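Local coordinates for protein fumarylacetoacetate hydrolase (Burkholderia xenovorans, PDB 5TI1) that probably hydrolyses fumarylacetoacetate to fumarate and acetoacetate, the last step of phenylalanine and tyrosine breakdown, with the help of a bound magnesium ion, at residues A305-H316 / Y350-H359; I411-G421 / G433-P441. All blocks are in the same frame, centred on the assembly; numbering follows the deposited sequence.

Contacts 1 and 2 lie on opposite sides of the chain's centre, their own centres about 33 Å apart, and share no helix or strand. Contact 1 is largely buried: the loop 305-316 wraps the start of helix 353-362, and since the helix spends its backbone bonds on itself and the loop has no strand to pair, side-chain amides, imidazoles and phenol hydroxyls do most of the bonding. The second subunit also reaches this region. Contact 2 pairs the two strands of a beta hairpin, where backbone groups carry every direct hydrogen bond across. It is partly buried, with apolar residues on the inward sheet face and carboxylates, a threonine and small apolar residues on the other.

Contact 1: residues A305-H316 / Y350-H359; sequences AQDPQPLAYLRH and YWTMAQQLAH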
loop_
_atom_site.group_PDB
_atom_site.type_symbol
_atom_site.label_atom_id
_atom_site.label_comp_id
_atom_site.label_asym_id
_atom_site.label_seq_id
_atom_site.Cartn_x
_atom_site.Cartn_y
_atom_site.Cartn_z
ATOM N N ALA B 305 -13.224 -28.601 1.604
ATOM C CA ALA B 305 -14.569 -28.452 1.075
ATOM C C ALA B 305 -15.221 -27.189 1.624
ATOM O O ALA B 305 -15.156 -26.908 2.822
ATOM C CB ALA B 305 -15.405 -29.683 1.425
ATOM N N GLN B 306 -15.859 -26.424 0.739
ATOM C CA GLN B 306 -16.492 -25.163 1.105
ATOM C C GLN B 306 -18.001 -25.350 1.230
ATOM O O GLN B 306 -18.636 -25.957 0.360
ATOM C CB GLN B 306 -16.164 -24.066 0.084
ATOM C CG GLN B 306 -14.669 -23.760 -0.025
ATOM C CD GLN B 306 -14.366 -22.499 -0.820
ATOM O OE1 GLN B 306 -14.837 -22.325 -1.945
ATOM N NE2 GLN B 306 -13.580 -21.606 -0.229
ATOM N N ASP B 307 -18.566 -24.838 2.319
ATOM C CA ASP B 307 -20.000 -24.908 2.570
ATOM C C ASP B 307 -20.401 -23.635 3.302
ATOM O O ASP B 307 -19.890 -23.366 4.394
ATOM C CB ASP B 307 -20.353 -26.160 3.385
ATOM C CG ASP B 307 -21.857 -26.355 3.560
ATOM O OD1 ASP B 307 -22.652 -25.566 3.011
ATOM O OD2 ASP B 307 -22.245 -27.314 4.253
ATOM N N PRO B 308 -21.293 -22.811 2.736
ATOM C CA PRO B 308 -21.992 -22.982 1.455
ATOM C C PRO B 308 -21.089 -22.848 0.236
ATOM O O PRO B 308 -19.973 -22.345 0.353
ATOM C CB PRO B 308 -23.024 -21.852 1.472
ATOM C CG PRO B 308 -22.410 -20.812 2.316
ATOM C CD PRO B 308 -21.681 -21.556 3.401
ATOM N N GLN B 309 -21.568 -23.323 -0.910
ATOM C CA GLN B 309 -20.863 -23.106 -2.160
ATOM C C GLN B 309 -20.771 -21.607 -2.416
ATOM O O GLN B 309 -21.794 -20.912 -2.357
ATOM C CB GLN B 309 -21.594 -23.803 -3.310
ATOM C CG GLN B 309 -20.898 -23.689 -4.655
ATOM C CD GLN B 309 -21.623 -24.446 -5.762
ATOM O OE1 GLN B 309 -22.859 -24.435 -5.846
ATOM N NE2 GLN B 309 -20.851 -25.110 -6.616
ATOM N N PRO B 310 -19.581 -21.062 -2.650
ATOM C CA PRO B 310 -19.475 -19.617 -2.870
ATOM C C PRO B 310 -20.153 -19.205 -4.166
ATOM O O PRO B 310 -20.469 -20.029 -5.029
ATOM C CB PRO B 310 -17.962 -19.371 -2.926
ATOM C CG PRO B 310 -17.361 -20.553 -2.217
ATOM C CD PRO B 310 -18.259 -21.704 -2.529
ATOM N N LEU B 311 -20.387 -17.896 -4.279
ATOM C CA LEU B 311 -20.894 -17.282 -5.499
ATOM C C LEU B 311 -20.035 -17.671 -6.692
ATOM O O LEU B 311 -18.851 -17.981 -6.530
ATOM C CB LEU B 311 -20.935 -15.759 -5.344
ATOM C CG LEU B 311 -22.084 -15.160 -4.539
ATOM C CD1 LEU B 311 -21.717 -13.766 -4.097
ATOM C CD2 LEU B 311 -23.349 -15.122 -5.382
ATOM N N ALA B 312 -20.620 -17.622 -7.895
ATOM C CA ALA B 312 -19.987 -18.207 -9.075
ATOM C C ALA B 312 -18.584 -17.660 -9.318
ATOM O O ALA B 312 -17.668 -18.418 -9.663
ATOM C CB ALA B 312 -20.871 -17.983 -10.311
ATOM N N TYR B 313 -18.384 -16.351 -9.139
ATOM C CA TYR B 313 -17.088 -15.775 -9.489
ATOM C C TYR B 313 -15.956 -16.323 -8.617
ATOM O O TYR B 313 -14.787 -16.192 -8.990
ATOM C CB TYR B 313 -17.135 -14.231 -9.432
ATOM C CG TYR B 313 -16.911 -13.618 -8.057
ATOM C CD1 TYR B 313 -17.977 -13.405 -7.193
ATOM C CD2 TYR B 313 -15.641 -13.238 -7.634
ATOM C CE1 TYR B 313 -17.784 -12.850 -5.941
ATOM C CE2 TYR B 313 -15.436 -12.683 -6.376
ATOM C CZ TYR B 313 -16.516 -12.487 -5.536
ATOM O OH TYR B 313 -16.342 -11.943 -4.278
ATOM N N LEU B 314 -16.267 -16.975 -7.499
ATOM C CA LEU B 314 -15.246 -17.541 -6.622
ATOM C C LEU B 314 -15.025 -19.038 -6.819
ATOM O O LEU B 314 -14.195 -19.627 -6.112
ATOM C CB LEU B 314 -15.602 -17.269 -5.155
ATOM C CG LEU B 314 -15.445 -15.822 -4.693
ATOM C CD1 LEU B 314 -16.212 -15.587 -3.411
ATOM C CD2 LEU B 314 -13.980 -15.493 -4.507
ATOM N N ARG B 315 -15.728 -19.673 -7.753
ATOM C CA ARG B 315 -15.665 -21.121 -7.907
ATOM C C ARG B 315 -14.515 -21.522 -8.824
ATOM O O ARG B 315 -14.194 -20.815 -9.779
ATOM C CB ARG B 315 -16.987 -21.658 -8.463
ATOM C CG ARG B 315 -18.186 -21.357 -7.589
ATOM C CD ARG B 315 -19.460 -21.914 -8.187
ATOM N NE ARG B 315 -20.633 -21.347 -7.529
ATOM C CZ ARG B 315 -21.879 -21.469 -7.972
ATOM N NH1 ARG B 315 -22.132 -22.143 -9.088
ATOM N NH2 ARG B 315 -22.877 -20.911 -7.298
ATOM N N HIS B 316 -13.883 -22.656 -8.518
ATOM C CA HIS B 316 -12.907 -23.234 -9.433
ATOM C C HIS B 316 -12.893 -24.751 -9.284
ATOM O O HIS B 316 -12.937 -25.277 -8.168
ATOM C CB HIS B 316 -11.487 -22.663 -9.235
ATOM C CG HIS B 316 -10.963 -22.731 -7.826
ATOM N ND1 HIS B 316 -11.454 -23.601 -6.878
ATOM C CD2 HIS B 316 -9.982 -22.027 -7.213
ATOM C CE1 HIS B 316 -10.803 -23.429 -5.741
ATOM N NE2 HIS B 316 -9.899 -22.480 -5.917
ATOM N N TYR B 350 -9.058 -22.296 3.948
ATOM C CA TYR B 350 -10.397 -22.418 3.377
ATOM C C TYR B 350 -10.506 -21.723 2.021
ATOM O O TYR B 350 -11.246 -22.180 1.143
ATOM C CB TYR B 350 -11.410 -21.831 4.361
ATOM C CG TYR B 350 -12.864 -22.138 4.083
ATOM C CD1 TYR B 350 -13.635 -21.289 3.299
ATOM C CD2 TYR B 350 -13.474 -23.253 4.636
ATOM C CE1 TYR B 350 -14.981 -21.559 3.055
ATOM C CE2 TYR B 350 -14.813 -23.531 4.403
ATOM C CZ TYR B 350 -15.561 -22.682 3.611
ATOM O OH TYR B 350 -16.892 -22.958 3.377
ATOM N N TRP B 351 -9.808 -20.606 1.834
ATOM C CA TRP B 351 -9.815 -19.879 0.565
ATOM C C TRP B 351 -8.446 -20.016 -0.086
ATOM O O TRP B 351 -7.422 -19.797 0.565
ATOM C CB TRP B 351 -10.159 -18.397 0.766
ATOM C CG TRP B 351 -11.544 -18.126 1.302
ATOM C CD1 TRP B 351 -11.879 -17.800 2.586
ATOM C CD2 TRP B 351 -12.778 -18.140 0.560
ATOM N NE1 TRP B 351 -13.239 -17.611 2.689
ATOM C CE2 TRP B 351 -13.814 -17.819 1.463
ATOM C CE3 TRP B 351 -13.105 -18.395 -0.778
ATOM C CZ2 TRP B 351 -15.157 -17.748 1.072
ATOM C CZ3 TRP B 351 -14.444 -18.324 -1.166
ATOM C CH2 TRP B 351 -15.449 -18.000 -0.244
ATOM N N THR B 352 -8.422 -20.373 -1.364
ATOM C CA THR B 352 -7.152 -20.535 -2.057
ATOM C C THR B 352 -6.603 -19.188 -2.521
ATOM O O THR B 352 -7.286 -18.163 -2.498
ATOM C CB THR B 352 -7.315 -21.448 -3.263
ATOM O OG1 THR B 352 -8.160 -20.795 -4.220
ATOM C CG2 THR B 352 -7.933 -22.765 -2.830
ATOM N N MET B 353 -5.345 -19.221 -2.974
ATOM C CA MET B 353 -4.738 -18.052 -3.600
ATOM C C MET B 353 -5.534 -17.592 -4.813
ATOM O O MET B 353 -5.733 -16.390 -5.014
ATOM C CB MET B 353 -3.300 -18.372 -4.002
ATOM C CG MET B 353 -2.354 -18.583 -2.834
ATOM S SD MET B 353 -0.699 -19.049 -3.393
ATOM C CE MET B 353 -0.985 -20.742 -3.917
ATOM N N ALA B 354 -5.984 -18.538 -5.644
ATOM C CA ALA B 354 -6.783 -18.177 -6.808
ATOM C C ALA B 354 -8.029 -17.412 -6.387
ATOM O O ALA B 354 -8.363 -16.366 -6.962
ATOM C CB ALA B 354 -7.153 -19.437 -7.598
ATOM N N GLN B 355 -8.718 -17.914 -5.361
ATOM C CA GLN B 355 -9.936 -17.258 -4.912
ATOM C C GLN B 355 -9.631 -15.892 -4.318
ATOM O O GLN B 355 -10.375 -14.930 -4.543
ATOM C CB GLN B 355 -10.659 -18.153 -3.912
ATOM C CG GLN B 355 -11.214 -19.417 -4.560
ATOM C CD GLN B 355 -11.826 -20.363 -3.556
ATOM O OE1 GLN B 355 -11.268 -20.592 -2.474
ATOM N NE2 GLN B 355 -12.980 -20.927 -3.906
ATOM N N GLN B 356 -8.529 -15.789 -3.571
ATOM C CA GLN B 356 -8.157 -14.519 -2.964
ATOM C C GLN B 356 -7.896 -13.463 -4.029
ATOM O O GLN B 356 -8.376 -12.332 -3.924
ATOM C CB GLN B 356 -6.932 -14.710 -2.068
ATOM C CG GLN B 356 -7.220 -15.508 -0.801
ATOM C CD GLN B 356 -5.953 -15.943 -0.080
ATOM O OE1 GLN B 356 -4.902 -16.107 -0.699
ATOM N NE2 GLN B 356 -6.050 -16.130 1.232
ATOM N N LEU B 357 -7.129 -13.815 -5.063
ATOM C CA LEU B 357 -6.843 -12.862 -6.130
ATOM C C LEU B 357 -8.109 -12.516 -6.908
ATOM O O LEU B 357 -8.335 -11.348 -7.263
ATOM C CB LEU B 357 -5.782 -13.432 -7.064
ATOM C CG LEU B 357 -5.257 -12.493 -8.144
ATOM C CD1 LEU B 357 -4.625 -11.240 -7.506
ATOM C CD2 LEU B 357 -4.276 -13.247 -9.042
ATOM N N ALA B 358 -8.947 -13.517 -7.170
ATOM C CA ALA B 358 -10.212 -13.278 -7.858
ATOM C C ALA B 358 -11.062 -12.279 -7.087
ATOM O O ALA B 358 -11.572 -11.304 -7.657
ATOM C CB ALA B 358 -10.957 -14.600 -8.044
ATOM N N HIS B 359 -11.186 -12.480 -5.777
ATOM C CA HIS B 359 -11.933 -11.524 -4.972
ATOM C C HIS B 359 -11.229 -10.171 -4.917
ATOM O O HIS B 359 -11.886 -9.127 -5.014
ATOM C CB HIS B 359 -12.154 -12.074 -3.571
ATOM C CG HIS B 359 -12.956 -11.166 -2.700
ATOM N ND1 HIS B 359 -14.315 -11.000 -2.853
ATOM C CD2 HIS B 359 -12.585 -10.341 -1.692
ATOM C CE1 HIS B 359 -14.751 -10.130 -1.959
ATOM N NE2 HIS B 359 -13.722 -9.714 -1.245
#
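The carboxamide of Q355 bonds across to the loop 305-316 through both N-H groups. NE2 donates to L314 O at 2.8 Å, almost in line with that carbonyl, and to Q306 OE1 at 3.0 Å; both acceptors lie close to the amide plane, as an sp2 nitrogen requires. Its OE1 is taken by the T352 backbone N-H, which arrives in the carbonyl plane on a lone pair. Glutamine suits this junction by offering donor and acceptor together: one buried side chain serves three polar groups, and its amide is held from turning over.

Q306 is the loop's counterpart. Its NE2 makes a weak, bent bond to Y350 O (125° at the hydrogen) while lying 3.3 Å above one face of the W351 ring, and its CG makes a CH-pi contact over the Y350 ring. The phenol of Y350 accepts from D307 N through OH at 2.7 Å.

T352 and Q355 form the capping box that starts helix 353-362: T352, a small hydroxyl residue suited to an N-cap, accepts from Q355 N through OG1, and Q355 returns the bond already described. With OG1 wedged between N and carbonyl carbon (chi1 66°), the hydroxyl also meets H316 NE2 at 3.0 Å, at the edge of the imidazole; H320 stacks on that ring.

Further along the helix, H359 ND1 and Y313 OH share a hydrogen bond of 2.7 Å, near the planes of both rings. Y313 OH has a second partner in Q206 of the other subunit, so the phenol links the helix to the dimer interface. Apolar groups fill in between: P310 CG packs on W351 CH2 at 3.8 Å, and L314 sends CD1 to the indole and CD2 to H359 CB. The indole N-H of W351 is satisfied outside, by W179 O.

Contact 2: residues I411-G421 / G433-P441; sequences IEDGDELTLAG and GVCAGEILP
L417 pairs with G437, and L419 with C435, through two backbone hydrogen bonds each, the shortest being L417 N to G437 O and C435 N to L419 O, both 2.9 Å. Just ahead of strand 416-424, D415 O accepts from I439 N, and G414 N donates to I439 O. CA-H groups of A436 and V434 add contacts to L417 O and L419 O, 3.2 Å each. A water donates to both L417 O and C435 O, giving each carbonyl a second partner.

Strands 416-424 and 429-440 form an antiparallel beta hairpin, and 321-331 pairs with 416-424 on its other edge. A type II turn, E412 to D415, precedes the first strand; G414 suits it, its positive phi (80°) being easy without a side chain. D415 OD2 accepts from E412 N and also pairs with R408.

On the L417 and L419 face, L419 CB meets C435 CB at 3.9 Å, and G437 adds no bulk beside L417. Nearby, I411 CG2 packs on I439 CG1 at 3.6 Å, the two side chains crossing nearly at right angles beside W261.

The other face is mixed. E416 OE2 and E438 OE2 lie 4.2 Å apart. The salt bridge from E416 to R331 probably eases this repulsion. Alongside, T418 CG2 touches V434 CB at 3.8 Å.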
loop_
_atom_site.group_PDB
_atom_site.type_symbol
_atom_site.label_atom_id
_atom_site.label_comp_id
_atom_site.label_asym_id
_atom_site.label_seq_id
_atom_site.Cartn_x
_atom_site.Cartn_y
_atom_site.Cartn_z
ATOM N N ILE B 411 4.826 -12.604 23.056
ATOM C CA ILE B 411 6.262 -12.511 22.813
ATOM C C ILE B 411 6.911 -11.536 23.791
ATOM O O ILE B 411 6.379 -10.455 24.073
ATOM C CB ILE B 411 6.540 -12.076 21.366
ATOM C CG1 ILE B 411 5.968 -13.081 20.358
ATOM C CG2 ILE B 411 8.038 -11.907 21.143
ATOM C CD1 ILE B 411 5.917 -12.509 18.945
ATOM N N GLU B 412 8.082 -11.897 24.285
ATOM C CA GLU B 412 8.819 -11.060 25.216
ATOM C C GLU B 412 10.065 -10.494 24.542
ATOM O O GLU B 412 10.492 -10.965 23.481
ATOM C CB GLU B 412 9.157 -11.859 26.486
ATOM C CG GLU B 412 8.064 -11.688 27.528
ATOM C CD GLU B 412 7.849 -12.900 28.381
ATOM O OE1 GLU B 412 6.745 -13.024 28.951
ATOM O OE2 GLU B 412 8.778 -13.725 28.491
ATOM N N ASP B 413 10.611 -9.434 25.149
ATOM C CA ASP B 413 11.783 -8.768 24.597
ATOM C C ASP B 413 12.957 -9.736 24.519
ATOM O O ASP B 413 13.175 -10.546 25.423
ATOM C CB ASP B 413 12.154 -7.550 25.448
ATOM C CG ASP B 413 11.128 -6.420 25.353
ATOM O OD1 ASP B 413 10.229 -6.464 24.480
ATOM O OD2 ASP B 413 11.234 -5.468 26.153
ATOM N N GLY B 414 13.705 -9.661 23.419
ATOM C CA GLY B 414 14.806 -10.567 23.188
ATOM C C GLY B 414 14.425 -11.940 22.655
ATOM O O GLY B 414 15.328 -12.729 22.340
ATOM N N ASP B 415 13.134 -12.267 22.575
ATOM C CA ASP B 415 12.702 -13.494 21.901
ATOM C C ASP B 415 12.957 -13.400 20.400
ATOM O O ASP B 415 12.655 -12.384 19.765
ATOM C CB ASP B 415 11.206 -13.742 22.105
ATOM C CG ASP B 415 10.833 -14.122 23.522
ATOM O OD1 ASP B 415 11.726 -14.285 24.392
ATOM O OD2 ASP B 415 9.610 -14.273 23.750
ATOM N N GLU B 416 13.479 -14.476 19.820
ATOM C CA GLU B 416 13.607 -14.582 18.372
ATOM C C GLU B 416 12.552 -15.554 17.855
ATOM O O GLU B 416 12.442 -16.682 18.347
ATOM C CB GLU B 416 15.011 -15.040 17.956
ATOM C CG GLU B 416 15.189 -15.172 16.433
ATOM C CD GLU B 416 16.616 -15.532 16.013
ATOM O OE1 GLU B 416 17.157 -16.561 16.491
ATOM O OE2 GLU B 416 17.188 -14.786 15.187
ATOM N N LEU B 417 11.770 -15.113 16.875
ATOM C CA LEU B 417 10.696 -15.914 16.298
ATOM C C LEU B 417 11.108 -16.311 14.890
ATOM O O LEU B 417 11.434 -15.440 14.074
ATOM C CB LEU B 417 9.377 -15.138 16.286
ATOM C CG LEU B 417 8.549 -15.149 17.580
ATOM C CD1 LEU B 417 7.941 -16.530 17.805
ATOM C CD2 LEU B 417 9.326 -14.688 18.819
ATOM N N THR B 418 11.102 -17.619 14.606
ATOM C CA THR B 418 11.569 -18.128 13.320
ATOM C C THR B 418 10.500 -18.989 12.664
ATOM O O THR B 418 10.148 -20.055 13.182
ATOM C CB THR B 418 12.865 -18.926 13.478
ATOM O OG1 THR B 418 13.845 -18.128 14.160
ATOM C CG2 THR B 418 13.402 -19.303 12.113
ATOM N N LEU B 419 10.026 -18.549 11.506
ATOM C CA LEU B 419 9.153 -19.351 10.648
ATOM C C LEU B 419 9.994 -20.169 9.680
ATOM O O LEU B 419 10.989 -19.676 9.136
ATOM C CB LEU B 419 8.204 -18.459 9.841
ATOM C CG LEU B 419 6.879 -17.958 10.411
ATOM C CD1 LEU B 419 7.097 -17.163 11.639
ATOM C CD2 LEU B 419 6.129 -17.116 9.358
ATOM N N ALA B 420 9.581 -21.417 9.450
ATOM C CA ALA B 420 10.256 -22.290 8.507
ATOM C C ALA B 420 9.210 -23.107 7.763
ATOM O O ALA B 420 8.114 -23.352 8.275
ATOM C CB ALA B 420 11.252 -23.226 9.202
ATOM N N GLY B 421 9.557 -23.548 6.561
ATOM C CA GLY B 421 8.590 -24.249 5.737
ATOM C C GLY B 421 9.241 -25.054 4.643
ATOM O O GLY B 421 10.283 -24.672 4.103
ATOM N N GLY B 433 13.450 -21.881 3.351
ATOM C CA GLY B 433 14.366 -21.137 4.203
ATOM C C GLY B 433 13.662 -20.679 5.471
ATOM O O GLY B 433 12.737 -21.328 5.971
ATOM N N VAL B 434 14.097 -19.538 6.006
ATOM C CA VAL B 434 13.549 -19.074 7.271
ATOM C C VAL B 434 13.137 -17.615 7.169
ATOM O O VAL B 434 13.675 -16.832 6.378
ATOM C CB VAL B 434 14.522 -19.270 8.459
ATOM C CG1 VAL B 434 14.843 -20.755 8.661
ATOM C CG2 VAL B 434 15.785 -18.434 8.289
ATOM N N CYS B 435 12.161 -17.268 7.996
ATOM C CA CYS B 435 11.625 -15.928 8.146
ATOM C C CYS B 435 11.738 -15.589 9.633
ATOM O O CYS B 435 10.846 -15.931 10.415
ATOM C CB CYS B 435 10.186 -15.902 7.641
ATOM S SG CYS B 435 9.266 -14.460 8.121
ATOM N N ALA B 436 12.836 -14.930 10.028
ATOM C CA ALA B 436 13.163 -14.703 11.432
ATOM C C ALA B 436 13.195 -13.222 11.812
ATOM O O ALA B 436 13.554 -12.353 11.014
ATOM C CB ALA B 436 14.532 -15.315 11.790
ATOM N N GLY B 437 12.861 -12.952 13.069
ATOM C CA GLY B 437 13.049 -11.631 13.635
ATOM C C GLY B 437 13.178 -11.735 15.132
ATOM O O GLY B 437 12.592 -12.623 15.758
ATOM N N GLU B 438 13.948 -10.816 15.713
ATOM C CA GLU B 438 14.167 -10.779 17.151
ATOM C C GLU B 438 13.677 -9.439 17.689
ATOM O O GLU B 438 13.902 -8.396 17.071
ATOM C CB GLU B 438 15.645 -11.029 17.469
ATOM C CG GLU B 438 15.973 -11.085 18.952
ATOM C CD GLU B 438 17.348 -11.684 19.226
ATOM O OE1 GLU B 438 18.208 -10.979 19.773
ATOM O OE2 GLU B 438 17.565 -12.861 18.879
ATOM N N ILE B 439 12.976 -9.468 18.819
ATOM C CA ILE B 439 12.224 -8.308 19.294
ATOM C C ILE B 439 13.133 -7.395 20.115
ATOM O O ILE B 439 13.830 -7.847 21.034
ATOM C CB ILE B 439 11.002 -8.748 20.116
ATOM C CG1 ILE B 439 10.048 -9.588 19.253
ATOM C CG2 ILE B 439 10.308 -7.527 20.723
ATOM C CD1 ILE B 439 9.689 -8.952 17.938
ATOM N N LEU B 440 13.134 -6.095 19.772
ATOM C CA LEU B 440 13.845 -5.082 20.539
ATOM C C LEU B 440 12.906 -4.421 21.543
ATOM O O LEU B 440 11.708 -4.281 21.274
ATOM C CB LEU B 440 14.428 -4.027 19.612
ATOM C CG LEU B 440 15.337 -4.601 18.524
ATOM C CD1 LEU B 440 15.915 -3.484 17.671
ATOM C CD2 LEU B 440 16.445 -5.442 19.156
ATOM N N PRO B 441 13.425 -4.025 22.711
ATOM C CA PRO B 441 12.584 -3.337 23.696
ATOM C C PRO B 441 11.961 -2.079 23.106
ATOM O O PRO B 441 12.534 -1.420 22.237
ATOM C CB PRO B 441 13.567 -2.991 24.823
ATOM C CG PRO B 441 14.673 -3.955 24.664
ATOM C CD PRO B 441 14.799 -4.216 23.201
HETATM O O HOH W 1 9.730 -14.197 12.217
#